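Local coordinates for trwC protein (Escherichia coli, PDB 1OMH) that probably nicks and rejoins plasmid DNA at the origin of transfer during bacterial conjugation, this chain being its N-terminal relaxase domain, at residues Arg81-Ser95 with Asp157-Met169. Residues are numbered along the deposited sequence; the frame is centred on the assembly and turned at random.
Sequences RIGLDLTFSAPKSVS and DPQLHTHAVILNM. With SO4 (sulfate ion), chain C; nucleotides of chain A.
Leu86 and Ile166 meet on the mainly apolar face of two paired central strands: CD1 of Ile166 lies 3.7 Å from Leu86 CG, the two side chains slanting across one another. In Ile166, CG1 stands anti to the carbonyl carbon and the chain bends again at chi2, which brings CD1 over to Leu86. On the same face, the Phe88 ring turns its edge to Ala164, CE1 to CB 3.9 Å. Strands 81-89 and 158-167 run antiparallel, their axes at 150°; paired backbone bonds join Leu84 with Ile166, Leu86 with Ala164 and Phe88 with Thr162.

The face carrying Asp85, Thr87, His161 and His163 is largely polar. His163 ND1 donates to the syn lone pair of Asp85 OD2 over 2.9 Å, bent to 139° at the hydrogen, with carboxylate and imidazole planes 47° apart. This bond, with Tyr18 stacked on the ring, should limit its rotation and leaves His163 NE2 donating to sulfate O3, 2.7 Å away. His161 NE2 donates to the same oxygen, while its ND1 is held by Gln159 O at 2.6 Å. With His150, these histidines bind zinc or copper in other structures of the protein; here no metal is bound, and the sulfate, probably from the crystallisation liquor, links His161 and His163 and also bonds Arg154.

At one end Lys92 NZ is gripped by Gln159 OE1 (2.8 Å) and Pro158 O, and Gln159 NE2 donates to O2 of DT23 of chain A (2.8 Å). At the other, Arg81 NE and NH2 share OP2 of DC16 of chain A.

Both strands are interior to the five-stranded antiparallel sheet: 2-8 flanks 81-89, with a classic beta bulge at Ile82 and Gly83 opposite Leu7, 145-152 flanks 158-167, and helix 104-122 packs against Phe88 and Leu160.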
loop_
_atom_site.group_PDB
_atom_site.type_symbol
_atom_site.label_atom_id
_atom_site.label_comp_id
_atom_site.label_asym_id
_atom_site.label_seq_id
_atom_site.Cartn_x
_atom_site.Cartn_y
_atom_site.Cartn_z
ATOM N N ARG B 81 7.775 15.648 7.728
ATOM C CA ARG B 81 7.270 14.361 7.291
ATOM C C ARG B 81 6.298 13.832 8.321
ATOM O O ARG B 81 6.571 13.864 9.519
ATOM C CB ARG B 81 8.444 13.402 7.081
ATOM C CG ARG B 81 9.299 13.804 5.892
ATOM C CD ARG B 81 10.569 12.973 5.771
ATOM N NE ARG B 81 11.277 13.293 4.533
ATOM C CZ ARG B 81 12.360 12.660 4.100
ATOM N NH1 ARG B 81 12.872 11.663 4.809
ATOM N NH2 ARG B 81 12.915 13.014 2.946
ATOM N N ILE B 82 5.157 13.350 7.844
ATOM C CA ILE B 82 4.118 12.842 8.723
ATOM C C ILE B 82 4.035 11.328 8.705
ATOM O O ILE B 82 3.390 10.728 9.568
ATOM C CB ILE B 82 2.744 13.415 8.324
ATOM C CG1 ILE B 82 2.346 12.909 6.934
ATOM C CG2 ILE B 82 2.811 14.940 8.304
ATOM C CD1 ILE B 82 0.953 13.355 6.489
ATOM N N GLY B 83 4.679 10.713 7.720
ATOM C CA GLY B 83 4.655 9.269 7.641
ATOM C C GLY B 83 5.193 8.689 6.347
ATOM O O GLY B 83 5.777 9.381 5.512
ATOM N N LEU B 84 4.977 7.391 6.195
ATOM C CA LEU B 84 5.421 6.650 5.029
ATOM C C LEU B 84 4.290 5.713 4.654
ATOM O O LEU B 84 3.890 4.865 5.452
ATOM C CB LEU B 84 6.672 5.838 5.378
ATOM C CG LEU B 84 7.245 4.948 4.275
ATOM C CD1 LEU B 84 7.627 5.808 3.070
ATOM C CD2 LEU B 84 8.455 4.189 4.810
ATOM N N ASP B 85 3.764 5.878 3.449
ATOM C CA ASP B 85 2.681 5.031 2.986
ATOM C C ASP B 85 3.212 3.877 2.150
ATOM O O ASP B 85 3.894 4.091 1.150
ATOM C CB ASP B 85 1.689 5.846 2.149
ATOM C CG ASP B 85 0.502 5.012 1.660
ATOM O OD1 ASP B 85 0.326 3.864 2.122
ATOM O OD2 ASP B 85 -0.266 5.517 0.815
ATOM N N LEU B 86 2.922 2.654 2.582
ATOM C CA LEU B 86 3.324 1.477 1.828
ATOM C C LEU B 86 2.015 0.939 1.245
ATOM O O LEU B 86 1.139 0.473 1.976
ATOM C CB LEU B 86 3.989 0.431 2.735
ATOM C CG LEU B 86 5.336 0.758 3.402
ATOM C CD1 LEU B 86 5.909 -0.499 4.046
ATOM C CD2 LEU B 86 6.320 1.293 2.384
ATOM N N THR B 87 1.880 1.037 -0.071
ATOM C CA THR B 87 0.675 0.583 -0.754
ATOM C C THR B 87 0.869 -0.795 -1.375
ATOM O O THR B 87 1.630 -0.950 -2.333
ATOM C CB THR B 87 0.276 1.571 -1.861
ATOM O OG1 THR B 87 0.014 2.850 -1.273
ATOM C CG2 THR B 87 -0.961 1.083 -2.605
ATOM N N PHE B 88 0.176 -1.779 -0.806
ATOM C CA PHE B 88 0.221 -3.164 -1.261
ATOM C C PHE B 88 -0.964 -3.424 -2.191
ATOM O O PHE B 88 -2.109 -3.273 -1.784
ATOM C CB PHE B 88 0.099 -4.137 -0.079
ATOM C CG PHE B 88 1.211 -4.044 0.917
ATOM C CD1 PHE B 88 1.213 -3.051 1.895
ATOM C CD2 PHE B 88 2.257 -4.960 0.887
ATOM C CE1 PHE B 88 2.247 -2.974 2.834
ATOM C CE2 PHE B 88 3.296 -4.889 1.822
ATOM C CZ PHE B 88 3.289 -3.896 2.794
ATOM N N SER B 89 -0.689 -3.844 -3.419
ATOM C CA SER B 89 -1.753 -4.122 -4.377
ATOM C C SER B 89 -1.642 -5.549 -4.900
ATOM O O SER B 89 -0.572 -5.998 -5.291
ATOM C CB SER B 89 -1.670 -3.139 -5.541
ATOM O OG SER B 89 -1.766 -1.806 -5.057
ATOM N N ALA B 90 -2.761 -6.257 -4.900
ATOM C CA ALA B 90 -2.797 -7.629 -5.374
ATOM C C ALA B 90 -2.873 -7.697 -6.894
ATOM O O ALA B 90 -3.243 -6.720 -7.556
ATOM C CB ALA B 90 -3.994 -8.340 -4.774
ATOM N N PRO B 91 -2.482 -8.847 -7.470
ATOM C CA PRO B 91 -2.533 -9.033 -8.921
ATOM C C PRO B 91 -4.007 -8.856 -9.292
ATOM O O PRO B 91 -4.875 -9.098 -8.461
ATOM C CB PRO B 91 -2.072 -10.473 -9.096
ATOM C CG PRO B 91 -1.077 -10.632 -7.971
ATOM C CD PRO B 91 -1.784 -9.971 -6.818
ATOM N N LYS B 92 -4.291 -8.438 -10.519
ATOM C CA LYS B 92 -5.678 -8.210 -10.934
ATOM C C LYS B 92 -6.567 -9.449 -10.815
ATOM O O LYS B 92 -7.697 -9.353 -10.345
ATOM C CB LYS B 92 -5.724 -7.679 -12.378
ATOM C CG LYS B 92 -7.129 -7.315 -12.866
ATOM C CD LYS B 92 -7.742 -6.161 -12.061
ATOM C CE LYS B 92 -6.928 -4.870 -12.215
ATOM N NZ LYS B 92 -7.587 -3.705 -11.563
ATOM N N SER B 93 -6.069 -10.604 -11.250
ATOM C CA SER B 93 -6.856 -11.839 -11.163
ATOM C C SER B 93 -7.281 -12.104 -9.727
ATOM O O SER B 93 -8.379 -12.601 -9.473
ATOM C CB SER B 93 -6.053 -13.036 -11.670
ATOM O OG SER B 93 -4.919 -13.269 -10.855
ATOM N N VAL B 94 -6.403 -11.775 -8.787
ATOM C CA VAL B 94 -6.697 -11.981 -7.381
ATOM C C VAL B 94 -7.816 -11.038 -6.946
ATOM O O VAL B 94 -8.748 -11.454 -6.247
ATOM C CB VAL B 94 -5.424 -11.774 -6.525
ATOM C CG1 VAL B 94 -5.753 -11.880 -5.034
ATOM C CG2 VAL B 94 -4.390 -12.831 -6.906
ATOM N N SER B 95 -7.740 -9.775 -7.364
ATOM C CA SER B 95 -8.793 -8.820 -7.015
ATOM C C SER B 95 -10.124 -9.299 -7.602
ATOM O O SER B 95 -11.172 -9.190 -6.957
ATOM C CB SER B 95 -8.468 -7.418 -7.557
ATOM O OG SER B 95 -7.328 -6.862 -6.908
ATOM N N ASP B 157 -12.479 -0.207 -11.148
ATOM C CA ASP B 157 -12.280 -1.623 -11.442
ATOM C C ASP B 157 -11.980 -2.302 -10.111
ATOM O O ASP B 157 -11.562 -1.643 -9.152
ATOM C CB ASP B 157 -11.059 -1.846 -12.344
ATOM C CG ASP B 157 -11.356 -1.637 -13.805
ATOM O OD1 ASP B 157 -12.368 -2.185 -14.284
ATOM O OD2 ASP B 157 -10.563 -0.947 -14.482
ATOM N N PRO B 158 -12.200 -3.623 -10.023
ATOM C CA PRO B 158 -11.899 -4.310 -8.761
ATOM C C PRO B 158 -10.394 -4.110 -8.587
ATOM O O PRO B 158 -9.633 -4.319 -9.534
ATOM C CB PRO B 158 -12.248 -5.768 -9.063
ATOM C CG PRO B 158 -13.324 -5.653 -10.112
ATOM C CD PRO B 158 -12.805 -4.545 -11.002
ATOM N N GLN B 159 -9.974 -3.706 -7.395
ATOM C CA GLN B 159 -8.563 -3.436 -7.144
ATOM C C GLN B 159 -8.284 -3.516 -5.651
ATOM O O GLN B 159 -8.364 -2.518 -4.923
ATOM C CB GLN B 159 -8.219 -2.041 -7.687
ATOM C CG GLN B 159 -6.759 -1.606 -7.571
ATOM C CD GLN B 159 -5.795 -2.510 -8.316
ATOM O OE1 GLN B 159 -6.181 -3.259 -9.223
ATOM N NE2 GLN B 159 -4.524 -2.433 -7.946
ATOM N N LEU B 160 -7.960 -4.719 -5.196
ATOM C CA LEU B 160 -7.683 -4.960 -3.782
ATOM C C LEU B 160 -6.315 -4.413 -3.396
ATOM O O LEU B 160 -5.288 -4.895 -3.869
ATOM C CB LEU B 160 -7.750 -6.465 -3.499
ATOM C CG LEU B 160 -7.521 -6.972 -2.076
ATOM C CD1 LEU B 160 -8.550 -6.365 -1.121
ATOM C CD2 LEU B 160 -7.629 -8.497 -2.072
ATOM N N HIS B 161 -6.305 -3.401 -2.539
ATOM C CA HIS B 161 -5.053 -2.811 -2.102
ATOM C C HIS B 161 -5.198 -2.209 -0.718
ATOM O O HIS B 161 -6.296 -1.824 -0.298
ATOM C CB HIS B 161 -4.573 -1.735 -3.088
ATOM C CG HIS B 161 -5.524 -0.590 -3.264
ATOM N ND1 HIS B 161 -6.739 -0.720 -3.906
ATOM C CD2 HIS B 161 -5.428 0.716 -2.914
ATOM C CE1 HIS B 161 -7.345 0.451 -3.945
ATOM N NE2 HIS B 161 -6.570 1.343 -3.349
ATOM N N THR B 162 -4.082 -2.132 -0.006
ATOM C CA THR B 162 -4.084 -1.579 1.337
ATOM C C THR B 162 -3.034 -0.505 1.474
ATOM O O THR B 162 -1.888 -0.681 1.041
ATOM C CB THR B 162 -3.793 -2.652 2.409
ATOM O OG1 THR B 162 -4.836 -3.631 2.412
ATOM C CG2 THR B 162 -3.711 -2.009 3.798
ATOM N N HIS B 163 -3.444 0.614 2.059
ATOM C CA HIS B 163 -2.543 1.725 2.310
ATOM C C HIS B 163 -2.064 1.549 3.740
ATOM O O HIS B 163 -2.824 1.790 4.674
ATOM C CB HIS B 163 -3.279 3.063 2.202
ATOM C CG HIS B 163 -3.562 3.494 0.799
ATOM N ND1 HIS B 163 -2.578 3.960 -0.049
ATOM C CD2 HIS B 163 -4.718 3.536 0.093
ATOM C CE1 HIS B 163 -3.116 4.271 -1.213
ATOM N NE2 HIS B 163 -4.414 4.022 -1.154
ATOM N N ALA B 164 -0.822 1.102 3.910
ATOM C CA ALA B 164 -0.244 0.918 5.233
ATOM C C ALA B 164 0.493 2.204 5.571
ATOM O O ALA B 164 1.618 2.425 5.116
ATOM C CB ALA B 164 0.734 -0.265 5.232
ATOM N N VAL B 165 -0.145 3.058 6.360
ATOM C CA VAL B 165 0.463 4.321 6.726
ATOM C C VAL B 165 1.322 4.205 7.980
ATOM O O VAL B 165 0.811 4.148 9.108
ATOM C CB VAL B 165 -0.605 5.415 6.938
ATOM C CG1 VAL B 165 0.070 6.746 7.254
ATOM C CG2 VAL B 165 -1.472 5.542 5.679
ATOM N N ILE B 166 2.632 4.156 7.768
ATOM C CA ILE B 166 3.573 4.073 8.873
ATOM C C ILE B 166 3.794 5.503 9.350
ATOM O O ILE B 166 4.356 6.330 8.632
ATOM C CB ILE B 166 4.937 3.489 8.435
ATOM C CG1 ILE B 166 4.786 2.036 7.970
ATOM C CG2 ILE B 166 5.910 3.531 9.604
ATOM C CD1 ILE B 166 4.026 1.855 6.686
ATOM N N LEU B 167 3.352 5.804 10.562
ATOM C CA LEU B 167 3.525 7.153 11.072
ATOM C C LEU B 167 5.002 7.432 11.332
ATOM O O LEU B 167 5.777 6.518 11.631
ATOM C CB LEU B 167 2.677 7.339 12.328
ATOM C CG LEU B 167 1.196 7.274 11.928
ATOM C CD1 LEU B 167 0.504 6.153 12.664
ATOM C CD2 LEU B 167 0.528 8.608 12.182
ATOM N N ASN B 168 5.383 8.699 11.190
ATOM C CA ASN B 168 6.766 9.129 11.377
ATOM C C ASN B 168 7.143 9.158 12.857
ATOM O O ASN B 168 7.390 10.223 13.423
ATOM C CB ASN B 168 6.945 10.517 10.755
ATOM C CG ASN B 168 8.398 10.927 10.622
ATOM O OD1 ASN B 168 8.696 12.044 10.187
ATOM N ND2 ASN B 168 9.309 10.032 10.986
HETATM N N MSE B 169 7.202 7.987 13.478
HETATM C CA MSE B 169 7.531 7.916 14.895
HETATM C C MSE B 169 7.969 6.532 15.326
HETATM O O MSE B 169 7.520 5.525 14.783
HETATM C CB MSE B 169 6.314 8.320 15.731
HETATM C CG MSE B 169 5.143 7.366 15.568
HETATM SE SE MSE B 169 3.576 7.984 16.525
HETATM C CE MSE B 169 3.436 9.631 15.683
HETATM S S SO4 C . -6.780 5.078 -3.993
HETATM O O1 SO4 C . -7.823 5.151 -2.951
HETATM O O2 SO4 C . -7.349 4.526 -5.239
HETATM O O3 SO4 C . -5.690 4.200 -3.528
HETATM O O4 SO4 C . -6.256 6.433 -4.249
ATOM P P DT A 23 -0.255 -6.050 -14.815
ATOM O OP1 DT A 23 -0.826 -7.401 -14.588
ATOM O OP2 DT A 23 0.119 -5.633 -16.187
ATOM O "O5'" DT A 23 -1.218 -4.951 -14.159
ATOM C "C5'" DT A 23 -2.631 -4.863 -14.496
ATOM C "C4'" DT A 23 -3.435 -4.541 -13.252
ATOM O "O4'" DT A 23 -3.017 -5.452 -12.228
ATOM C "C3'" DT A 23 -3.344 -3.121 -12.659
ATOM O "O3'" DT A 23 -4.719 -2.709 -12.596
ATOM C "C2'" DT A 23 -3.325 -3.358 -11.158
ATOM C "C1'" DT A 23 -2.990 -4.826 -10.974
ATOM N N1 DT A 23 -1.779 -5.269 -10.259
ATOM C C2 DT A 23 -1.525 -4.789 -8.999
ATOM O O2 DT A 23 -2.166 -3.887 -8.489
ATOM N N3 DT A 23 -0.488 -5.415 -8.350
ATOM C C4 DT A 23 0.313 -6.432 -8.842
ATOM O O4 DT A 23 1.180 -6.925 -8.124
ATOM C C5 DT A 23 0.031 -6.833 -10.204
ATOM C C7 DT A 23 0.857 -7.905 -10.845
ATOM C C6 DT A 23 -0.973 -6.227 -10.837
ATOM P P DC A 16 12.252 16.805 3.164
ATOM O OP1 DC A 16 11.808 18.046 2.478
ATOM O OP2 DC A 16 11.431 15.569 3.048
ATOM O "O5'" DC A 16 13.751 16.483 2.707
ATOM C "C5'" DC A 16 14.602 17.518 2.212
ATOM C "C4'" DC A 16 16.016 17.019 1.994
ATOM O "O4'" DC A 16 16.545 16.472 3.231
ATOM C "C3'" DC A 16 16.107 15.870 0.977
ATOM O "O3'" DC A 16 16.668 16.436 -0.221
ATOM C "C2'" DC A 16 17.291 15.045 1.466
ATOM C "C1'" DC A 16 17.493 15.479 2.899
ATOM N N1 DC A 16 17.731 14.541 4.017
ATOM C C2 DC A 16 18.994 14.590 4.625
ATOM O O2 DC A 16 19.808 15.432 4.232
ATOM N N3 DC A 16 19.294 13.726 5.614
ATOM C C4 DC A 16 18.394 12.835 6.016
ATOM N N4 DC A 16 18.754 11.994 6.993
ATOM C C5 DC A 16 17.087 12.766 5.433
ATOM C C6 DC A 16 16.798 13.638 4.445
ATOM P P DG A 15 12.208 14.135 9.695
ATOM O OP1 DG A 15 10.754 13.840 9.692
ATOM O OP2 DG A 15 13.180 13.007 9.775
ATOM O "O5'" DG A 15 12.562 14.939 8.372
ATOM C "C5'" DG A 15 11.859 16.128 7.981
ATOM C "C4'" DG A 15 12.732 16.914 7.033
ATOM O "O4'" DG A 15 14.016 17.001 7.661
ATOM C "C3'" DG A 15 12.973 16.290 5.656
ATOM O "O3'" DG A 15 12.351 17.185 4.724
ATOM C "C2'" DG A 15 14.428 16.622 5.366
ATOM C "C1'" DG A 15 15.043 16.891 6.712
ATOM N N9 DG A 15 16.045 15.989 7.261
ATOM C C8 DG A 15 15.881 14.788 7.910
ATOM N N7 DG A 15 16.983 14.364 8.471
ATOM C C5 DG A 15 17.926 15.321 8.119
ATOM C C6 DG A 15 19.297 15.428 8.439
ATOM O O6 DG A 15 19.981 14.682 9.143
ATOM N N1 DG A 15 19.867 16.555 7.857
ATOM C C2 DG A 15 19.199 17.465 7.073
ATOM N N2 DG A 15 19.898 18.494 6.589
ATOM N N3 DG A 15 17.927 17.376 6.781
ATOM C C4 DG A 15 17.359 16.294 7.333
HETATM O O HOH W 1 3.431 10.967 12.123
HETATM O O HOH W 2 -3.658 0.179 -6.170
HETATM O O HOH W 3 -5.689 -5.935 -8.571
#